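Local structure of TSC1 N-terminal domain (Chaetomium thermophilum, 7A0M) at residues B[233-245]-B[266-280]. The protein probably binds lysosomal phosphoinositides and so contributes to recruitment of the TSC complex and control of mTORC1 signalling. Numbering follows the deposited sequence.
Sequences LQSLQKDESTFTV and YLPTLFNIYARLLFW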
loop_
_atom_site.group_PDB
_atom_site.type_symbol
_atom_site.label_atom_id
_atom_site.label_comp_id
_atom_site.label_asym_id
_atom_site.label_seq_id
_atom_site.Cartn_x
_atom_site.Cartn_y
_atom_site.Cartn_z
ATOM N N LEU B 233 18.107 -2.125 -22.377
ATOM C CA LEU B 233 18.086 -3.224 -21.418
ATOM C C LEU B 233 19.461 -3.869 -21.292
ATOM O O LEU B 233 19.850 -4.315 -20.206
ATOM C CB LEU B 233 17.048 -4.263 -21.839
ATOM C CG LEU B 233 15.620 -3.750 -22.041
ATOM C CD1 LEU B 233 14.653 -4.907 -22.246
ATOM C CD2 LEU B 233 15.176 -2.879 -20.875
ATOM N N GLN B 234 20.208 -3.935 -22.396
ATOM C CA GLN B 234 21.539 -4.532 -22.355
ATOM C C GLN B 234 22.494 -3.703 -21.506
ATOM O O GLN B 234 23.317 -4.258 -20.768
ATOM C CB GLN B 234 22.074 -4.698 -23.777
ATOM C CG GLN B 234 23.344 -5.513 -23.885
ATOM C CD GLN B 234 23.461 -6.223 -25.218
ATOM O OE1 GLN B 234 24.435 -6.932 -25.473
ATOM N NE2 GLN B 234 22.447 -6.068 -26.064
ATOM N N SER B 235 22.409 -2.374 -21.603
ATOM C CA SER B 235 23.200 -1.516 -20.727
ATOM C C SER B 235 22.815 -1.718 -19.267
ATOM O O SER B 235 23.681 -1.756 -18.386
ATOM C CB SER B 235 23.028 -0.052 -21.130
ATOM O OG SER B 235 23.726 0.807 -20.244
ATOM N N LEU B 236 21.514 -1.847 -18.994
ATOM C CA LEU B 236 21.053 -2.048 -17.623
ATOM C C LEU B 236 21.545 -3.371 -17.046
ATOM O O LEU B 236 21.684 -3.499 -15.825
ATOM C CB LEU B 236 19.527 -1.980 -17.578
ATOM C CG LEU B 236 18.910 -0.593 -17.765
ATOM C CD1 LEU B 236 17.460 -0.705 -18.200
ATOM C CD2 LEU B 236 19.017 0.215 -16.482
ATOM N N GLN B 237 21.809 -4.362 -17.899
ATOM C CA GLN B 237 22.252 -5.670 -17.432
ATOM C C GLN B 237 23.765 -5.790 -17.320
ATOM O O GLN B 237 24.253 -6.598 -16.521
ATOM C CB GLN B 237 21.746 -6.774 -18.365
ATOM C CG GLN B 237 20.251 -7.020 -18.323
ATOM C CD GLN B 237 19.840 -8.153 -19.242
ATOM O OE1 GLN B 237 18.959 -7.998 -20.087
ATOM N NE2 GLN B 237 20.478 -9.306 -19.079
ATOM N N LYS B 238 24.521 -5.017 -18.096
ATOM C CA LYS B 238 25.955 -5.252 -18.226
ATOM C C LYS B 238 26.821 -4.088 -17.777
ATOM O O LYS B 238 27.866 -4.315 -17.162
ATOM C CB LYS B 238 26.303 -5.596 -19.682
ATOM C CG LYS B 238 25.623 -6.846 -20.211
ATOM C CD LYS B 238 25.901 -7.026 -21.693
ATOM C CE LYS B 238 25.197 -8.252 -22.246
ATOM N NZ LYS B 238 25.695 -8.603 -23.604
ATOM N N ASP B 239 26.435 -2.848 -18.078
ATOM C CA ASP B 239 27.269 -1.710 -17.718
ATOM C C ASP B 239 27.458 -1.638 -16.206
ATOM O O ASP B 239 26.579 -2.011 -15.426
ATOM C CB ASP B 239 26.662 -0.408 -18.239
ATOM C CG ASP B 239 26.836 -0.246 -19.737
ATOM O OD1 ASP B 239 27.769 -0.859 -20.297
ATOM O OD2 ASP B 239 26.049 0.501 -20.355
ATOM N N GLU B 240 28.625 -1.143 -15.798
ATOM C CA GLU B 240 29.018 -1.147 -14.399
ATOM C C GLU B 240 29.163 0.249 -13.813
ATOM O O GLU B 240 29.493 0.374 -12.628
ATOM C CB GLU B 240 30.334 -1.921 -14.231
ATOM C CG GLU B 240 30.255 -3.354 -14.736
ATOM C CD GLU B 240 31.576 -4.090 -14.641
ATOM O OE1 GLU B 240 32.582 -3.465 -14.245
ATOM O OE2 GLU B 240 31.607 -5.295 -14.967
ATOM N N SER B 241 28.925 1.295 -14.599
ATOM C CA SER B 241 28.924 2.660 -14.094
ATOM C C SER B 241 27.549 2.989 -13.525
ATOM O O SER B 241 26.533 2.827 -14.210
ATOM C CB SER B 241 29.292 3.651 -15.199
ATOM O OG SER B 241 29.104 4.987 -14.767
ATOM N N THR B 242 27.521 3.435 -12.267
ATOM C CA THR B 242 26.257 3.825 -11.648
ATOM C C THR B 242 25.581 4.942 -12.435
ATOM O O THR B 242 24.351 4.972 -12.555
ATOM C CB THR B 242 26.491 4.258 -10.200
ATOM O OG1 THR B 242 27.275 3.266 -9.525
ATOM C CG2 THR B 242 25.165 4.427 -9.472
ATOM N N PHE B 243 26.373 5.865 -12.985
ATOM C CA PHE B 243 25.811 6.975 -13.747
ATOM C C PHE B 243 25.176 6.494 -15.047
ATOM O O PHE B 243 24.075 6.929 -15.405
ATOM C CB PHE B 243 26.899 8.012 -14.026
ATOM C CG PHE B 243 26.393 9.266 -14.677
ATOM C CD1 PHE B 243 25.801 10.264 -13.922
ATOM C CD2 PHE B 243 26.527 9.455 -16.043
ATOM C CE1 PHE B 243 25.339 11.423 -14.519
ATOM C CE2 PHE B 243 26.070 10.612 -16.644
ATOM C CZ PHE B 243 25.473 11.596 -15.882
ATOM N N THR B 244 25.858 5.600 -15.769
ATOM C CA THR B 244 25.337 5.120 -17.045
ATOM C C THR B 244 24.042 4.341 -16.852
ATOM O O THR B 244 23.051 4.574 -17.553
ATOM C CB THR B 244 26.383 4.253 -17.745
ATOM O OG1 THR B 244 27.620 4.970 -17.833
ATOM C CG2 THR B 244 25.917 3.885 -19.146
ATOM N N VAL B 245 24.039 3.397 -15.906
ATOM C CA VAL B 245 22.858 2.567 -15.676
ATOM C C VAL B 245 21.679 3.422 -15.226
ATOM O O VAL B 245 20.528 3.167 -15.602
ATOM C CB VAL B 245 23.183 1.461 -14.654
ATOM C CG1 VAL B 245 21.943 0.653 -14.331
ATOM C CG2 VAL B 245 24.287 0.560 -15.185
ATOM N N TYR B 266 9.262 -9.081 -22.454
ATOM C CA TYR B 266 10.439 -8.523 -21.805
ATOM C C TYR B 266 10.377 -8.591 -20.284
ATOM O O TYR B 266 11.368 -8.255 -19.628
ATOM C CB TYR B 266 10.634 -7.065 -22.237
ATOM C CG TYR B 266 10.898 -6.894 -23.717
ATOM C CD1 TYR B 266 12.183 -7.007 -24.233
ATOM C CD2 TYR B 266 9.859 -6.625 -24.600
ATOM C CE1 TYR B 266 12.426 -6.855 -25.588
ATOM C CE2 TYR B 266 10.093 -6.471 -25.955
ATOM C CZ TYR B 266 11.378 -6.586 -26.443
ATOM O OH TYR B 266 11.613 -6.433 -27.790
ATOM N N LEU B 267 9.245 -9.008 -19.713
ATOM C CA LEU B 267 9.088 -9.004 -18.258
ATOM C C LEU B 267 10.173 -9.781 -17.519
ATOM O O LEU B 267 10.697 -9.256 -16.522
ATOM C CB LEU B 267 7.688 -9.510 -17.893
ATOM C CG LEU B 267 6.548 -8.530 -18.169
ATOM C CD1 LEU B 267 5.224 -9.108 -17.704
ATOM C CD2 LEU B 267 6.817 -7.193 -17.494
ATOM N N PRO B 268 10.547 -11.008 -17.912
ATOM C CA PRO B 268 11.667 -11.665 -17.214
ATOM C C PRO B 268 12.943 -10.842 -17.239
ATOM O O PRO B 268 13.678 -10.809 -16.244
ATOM C CB PRO B 268 11.823 -12.990 -17.972
ATOM C CG PRO B 268 10.480 -13.250 -18.544
ATOM C CD PRO B 268 9.945 -11.901 -18.921
ATOM N N THR B 269 13.223 -10.173 -18.357
ATOM C CA THR B 269 14.381 -9.289 -18.427
ATOM C C THR B 269 14.201 -8.077 -17.518
ATOM O O THR B 269 15.118 -7.697 -16.783
ATOM C CB THR B 269 14.608 -8.846 -19.872
ATOM O OG1 THR B 269 14.770 -9.999 -20.708
ATOM C CG2 THR B 269 15.836 -7.965 -19.975
ATOM N N LEU B 270 13.017 -7.459 -17.558
ATOM C CA LEU B 270 12.757 -6.287 -16.729
ATOM C C LEU B 270 12.837 -6.622 -15.244
ATOM O O LEU B 270 13.354 -5.829 -14.448
ATOM C CB LEU B 270 11.388 -5.702 -17.076
ATOM C CG LEU B 270 11.229 -5.194 -18.511
ATOM C CD1 LEU B 270 9.776 -4.858 -18.809
ATOM C CD2 LEU B 270 12.118 -3.981 -18.748
ATOM N N PHE B 271 12.328 -7.792 -14.850
ATOM C CA PHE B 271 12.397 -8.193 -13.448
ATOM C C PHE B 271 13.832 -8.468 -13.016
ATOM O O PHE B 271 14.230 -8.111 -11.901
ATOM C CB PHE B 271 11.520 -9.423 -13.210
ATOM C CG PHE B 271 10.054 -9.177 -13.420
ATOM C CD1 PHE B 271 9.525 -7.902 -13.300
ATOM C CD2 PHE B 271 9.202 -10.223 -13.732
ATOM C CE1 PHE B 271 8.173 -7.675 -13.492
ATOM C CE2 PHE B 271 7.850 -10.003 -13.924
ATOM C CZ PHE B 271 7.335 -8.727 -13.804
ATOM N N ASN B 272 14.622 -9.110 -13.881
ATOM C CA ASN B 272 16.021 -9.372 -13.555
ATOM C C ASN B 272 16.823 -8.083 -13.437
ATOM O O ASN B 272 17.748 -8.004 -12.620
ATOM C CB ASN B 272 16.644 -10.293 -14.603
ATOM C CG ASN B 272 16.150 -11.723 -14.490
ATOM O OD1 ASN B 272 15.673 -12.148 -13.437
ATOM N ND2 ASN B 272 16.265 -12.476 -15.579
ATOM N N ILE B 273 16.496 -7.073 -14.247
ATOM C CA ILE B 273 17.169 -5.782 -14.133
ATOM C C ILE B 273 16.903 -5.163 -12.767
ATOM O O ILE B 273 17.814 -4.619 -12.130
ATOM C CB ILE B 273 16.732 -4.847 -15.276
ATOM C CG1 ILE B 273 17.301 -5.334 -16.610
ATOM C CG2 ILE B 273 17.169 -3.413 -14.999
ATOM C CD1 ILE B 273 16.807 -4.551 -17.806
ATOM N N TYR B 274 15.657 -5.240 -12.293
ATOM C CA TYR B 274 15.338 -4.726 -10.965
ATOM C C TYR B 274 16.150 -5.432 -9.886
ATOM O O TYR B 274 16.668 -4.788 -8.967
ATOM C CB TYR B 274 13.841 -4.871 -10.686
ATOM C CG TYR B 274 13.485 -4.736 -9.223
ATOM C CD1 TYR B 274 13.357 -3.487 -8.633
ATOM C CD2 TYR B 274 13.275 -5.859 -8.432
ATOM C CE1 TYR B 274 13.035 -3.359 -7.296
ATOM C CE2 TYR B 274 12.953 -5.740 -7.094
ATOM C CZ TYR B 274 12.833 -4.489 -6.532
ATOM O OH TYR B 274 12.510 -4.367 -5.199
ATOM N N ALA B 275 16.267 -6.759 -9.980
ATOM C CA ALA B 275 17.013 -7.510 -8.975
ATOM C C ALA B 275 18.493 -7.145 -8.994
ATOM O O ALA B 275 19.130 -7.067 -7.937
ATOM C CB ALA B 275 16.822 -9.009 -9.191
ATOM N N ARG B 276 19.058 -6.923 -10.183
ATOM C CA ARG B 276 20.463 -6.536 -10.271
ATOM C C ARG B 276 20.696 -5.176 -9.629
ATOM O O ARG B 276 21.635 -4.997 -8.845
ATOM C CB ARG B 276 20.923 -6.514 -11.729
ATOM C CG ARG B 276 22.407 -6.209 -11.868
ATOM C CD ARG B 276 22.749 -5.583 -13.209
ATOM N NE ARG B 276 24.193 -5.419 -13.362
ATOM C CZ ARG B 276 24.765 -4.557 -14.195
ATOM N NH1 ARG B 276 24.019 -3.763 -14.952
ATOM N NH2 ARG B 276 26.087 -4.480 -14.264
ATOM N N LEU B 277 19.849 -4.199 -9.957
ATOM C CA LEU B 277 20.011 -2.861 -9.400
ATOM C C LEU B 277 19.698 -2.833 -7.910
ATOM O O LEU B 277 20.225 -1.983 -7.183
ATOM C CB LEU B 277 19.124 -1.869 -10.152
ATOM C CG LEU B 277 19.285 -1.865 -11.675
ATOM C CD1 LEU B 277 18.523 -0.708 -12.308
ATOM C CD2 LEU B 277 20.755 -1.831 -12.066
ATOM N N LEU B 278 18.844 -3.747 -7.440
ATOM C CA LEU B 278 18.549 -3.827 -6.014
ATOM C C LEU B 278 19.789 -4.185 -5.201
ATOM O O LEU B 278 19.903 -3.784 -4.038
ATOM C CB LEU B 278 17.431 -4.843 -5.772
ATOM C CG LEU B 278 16.771 -4.841 -4.392
ATOM C CD1 LEU B 278 16.088 -3.505 -4.130
ATOM C CD2 LEU B 278 15.773 -5.984 -4.281
ATOM N N PHE B 279 20.725 -4.929 -5.791
ATOM C CA PHE B 279 21.972 -5.317 -5.138
ATOM C C PHE B 279 23.167 -4.596 -5.752
ATOM O O PHE B 279 24.242 -5.176 -5.919
ATOM C CB PHE B 279 22.189 -6.826 -5.206
ATOM C CG PHE B 279 21.340 -7.610 -4.251
ATOM C CD1 PHE B 279 19.961 -7.627 -4.369
ATOM C CD2 PHE B 279 21.929 -8.325 -3.222
ATOM C CE1 PHE B 279 19.190 -8.349 -3.482
ATOM C CE2 PHE B 279 21.162 -9.047 -2.334
ATOM C CZ PHE B 279 19.790 -9.058 -2.466
ATOM N N TRP B 280 22.987 -3.322 -6.106
ATOM C CA TRP B 280 24.051 -2.579 -6.770
ATOM C C TRP B 280 25.283 -2.426 -5.885
ATOM O O TRP B 280 26.401 -2.305 -6.399
ATOM C CB TRP B 280 23.537 -1.206 -7.200
ATOM C CG TRP B 280 24.480 -0.478 -8.100
ATOM C CD1 TRP B 280 25.241 0.608 -7.784
ATOM C CD2 TRP B 280 24.771 -0.790 -9.466
ATOM N NE1 TRP B 280 25.986 0.996 -8.871
ATOM C CE2 TRP B 280 25.716 0.153 -9.917
ATOM C CE3 TRP B 280 24.324 -1.774 -10.354
ATOM C CZ2 TRP B 280 26.219 0.142 -11.215
ATOM C CZ3 TRP B 280 24.826 -1.783 -11.643
ATOM C CH2 TRP B 280 25.764 -0.832 -12.061
#
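Helix 233-238 and helix 267-278 run side by side at 35°, their axes 9.6 Å apart at closest approach, with Gln237 lying nearest Ile273. Between them the packing is apolar: Ile273 sets CD1 against Leu236 CB at 3.7 Å and also meets Leu233 CD2, its branched chain crossing both leucines at about a right angle. Leu233 CD1, its other methyl, touches Tyr266 CD1 and Thr269 CG2. Where helix 233-238 ends, Arg276 takes over. Its guanidinium reaches carbonyls at and just past the helix end because CG lies opposite the backbone N (chi1 -176°) and the chain stays extended to NE: NH1 donates to Leu236 O at 2.5 Å, and NH2 to Asp239 O at 2.8 Å, both arriving above the carbonyl planes. Gln237 O lies over one guanidinium face and Trp280 CZ3 over the opposite one, 3.8 Å above the plane. The indole also turns its edge to the next helix, where NE1 gives Thr242 OG1 a 2.7 Å bond at 155°, while CH2 rests on Val245 CG2. A leucine in place of Arg276 would probably leave the carbonyls of Leu236 and Asp239 without these donors and the edge of the Trp280 ring without the flat cation it abuts. Within this all-helical domain, a positive charge set at a helix C-terminus should complement the partial negative charge gathered there, tying the turn between two helices to the third.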